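Long-range contact in beta-galactosidase/beta-glucuronidase (Faecalibacterium prausnitzii L2-6, PDB 6MVF), which binds flavin mononucleotide and probably hydrolyses beta-linked glycosides, as a beta-glucuronidase of glycoside hydrolase family 2: residues E244-M248 with F287-G291. Sequence-based numbering, arbitrary orientation.
Sequences ELWSM and FSING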
# COMPACT_ATOMS: atom_id res chain seq x y z
N GLU A 244 0.11 -2.10 -30.84
CA GLU A 244 0.63 -0.86 -30.28
C GLU A 244 2.15 -0.94 -30.26
O GLU A 244 2.73 -1.75 -29.52
CB GLU A 244 0.06 -0.61 -28.89
CG GLU A 244 -1.32 0.01 -28.94
CD GLU A 244 -1.91 0.22 -27.56
OE1 GLU A 244 -1.59 1.25 -26.90
OE2 GLU A 244 -2.70 -0.65 -27.13
N LEU A 245 2.81 -0.14 -31.09
CA LEU A 245 4.26 -0.24 -31.20
C LEU A 245 4.94 0.33 -29.97
O LEU A 245 4.39 1.17 -29.24
CB LEU A 245 4.76 0.47 -32.45
CG LEU A 245 4.08 0.01 -33.74
CD1 LEU A 245 4.68 0.71 -34.94
CD2 LEU A 245 4.18 -1.49 -33.88
N TRP A 246 6.17 -0.15 -29.73
CA TRP A 246 7.07 0.35 -28.69
C TRP A 246 7.99 1.44 -29.25
O TRP A 246 8.61 1.27 -30.31
CB TRP A 246 7.90 -0.81 -28.13
CG TRP A 246 8.77 -0.43 -26.96
CD1 TRP A 246 8.46 -0.57 -25.64
CD2 TRP A 246 10.07 0.17 -27.01
NE1 TRP A 246 9.49 -0.10 -24.86
CE2 TRP A 246 10.49 0.37 -25.67
CE3 TRP A 246 10.93 0.57 -28.04
CZ2 TRP A 246 11.73 0.94 -25.35
CZ3 TRP A 246 12.15 1.12 -27.72
CH2 TRP A 246 12.54 1.31 -26.39
N SER A 247 8.10 2.56 -28.53
CA SER A 247 9.14 3.56 -28.81
C SER A 247 9.54 4.22 -27.50
O SER A 247 8.91 4.00 -26.47
CB SER A 247 8.68 4.60 -29.84
OG SER A 247 7.80 5.54 -29.26
N MET A 248 10.60 5.03 -27.54
CA MET A 248 11.05 5.73 -26.33
C MET A 248 9.99 6.69 -25.81
O MET A 248 9.83 6.85 -24.60
CB MET A 248 12.36 6.49 -26.58
CG MET A 248 13.55 5.58 -26.87
SD MET A 248 13.61 5.00 -28.59
CE MET A 248 14.05 6.55 -29.40
N PHE A 287 19.61 7.58 -36.82
CA PHE A 287 18.73 6.57 -36.24
C PHE A 287 17.26 6.88 -36.54
O PHE A 287 16.82 8.03 -36.46
CB PHE A 287 18.95 6.48 -34.72
CG PHE A 287 18.06 5.51 -34.04
CD1 PHE A 287 18.38 4.18 -33.98
CD2 PHE A 287 16.88 5.93 -33.45
CE1 PHE A 287 17.55 3.28 -33.36
CE2 PHE A 287 16.04 5.05 -32.82
CZ PHE A 287 16.38 3.72 -32.78
N SER A 288 16.52 5.83 -36.91
CA SER A 288 15.07 5.88 -37.05
C SER A 288 14.47 4.72 -36.28
O SER A 288 15.03 3.62 -36.26
CB SER A 288 14.59 5.74 -38.51
OG SER A 288 15.24 6.63 -39.39
N ILE A 289 13.32 4.94 -35.66
CA ILE A 289 12.58 3.85 -35.06
C ILE A 289 11.15 3.92 -35.56
O ILE A 289 10.56 5.01 -35.61
CB ILE A 289 12.66 3.88 -33.53
CG1 ILE A 289 11.84 2.73 -32.93
CG2 ILE A 289 12.27 5.24 -33.00
CD1 ILE A 289 12.13 2.49 -31.45
N ASN A 290 10.61 2.78 -36.01
CA ASN A 290 9.24 2.70 -36.52
C ASN A 290 9.01 3.71 -37.64
O ASN A 290 7.93 4.31 -37.73
CB ASN A 290 8.21 2.89 -35.40
CG ASN A 290 8.28 1.80 -34.34
OD1 ASN A 290 8.52 0.63 -34.66
ND2 ASN A 290 8.09 2.17 -33.07
N GLY A 291 10.03 3.93 -38.46
CA GLY A 291 9.91 4.77 -39.63
C GLY A 291 10.06 6.26 -39.42
O GLY A 291 9.91 7.02 -40.38
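N290 reaches across to L245 and W246, and its side chain is worth following outward. CG lies anti to the carbonyl carbon (chi1 -63°), which carries the amide to the 244-248 loop. CB just grazes L245 CD1; N290 CG comes 3.8 Å from L245 CD1, as the two side chains run past one another head to tail. At the tip the two amide atoms part company. N290 ND2 donates to W246 O at 2.9 Å, a somewhat bent bond (143° at the hydrogen) that arrives above the carbonyl plane, although the acceptor lies near the plane of the amide. OD1 accepts from the backbone N of S278, in the linker to the hairpin 279-282/286-289. With a carbonyl facing ND2 and a backbone N-H facing OD1, the partners fit this amide orientation and not its flip. With an alanine here, W246 O would probably lose this donor and S278 N its side-chain acceptor, slackening the tie between loop and hairpin.

Beside this bond the contact turns apolar. I289 CG1 sits anti to the backbone N (chi1 178°), extending I289 CD1 to the edge of the W246 ring, 4.0 Å from W246 CZ3 and near the ring plane. M248 SD approaches I289 CD1 at 4.1 Å, and beyond it M248 CE meets F287 CE2 at 4.2 Å. The indole NE1 hydrogen-bonds to D348 O of the barrel domain. Well away from the FMN site, the contact joins the immunoglobulin-like domain of the family 2 fold to the hairpin leading into the TIM barrel. Across it one side-chain-to-backbone hydrogen bond supplies direction; the rest is van der Waals packing, without a salt bridge.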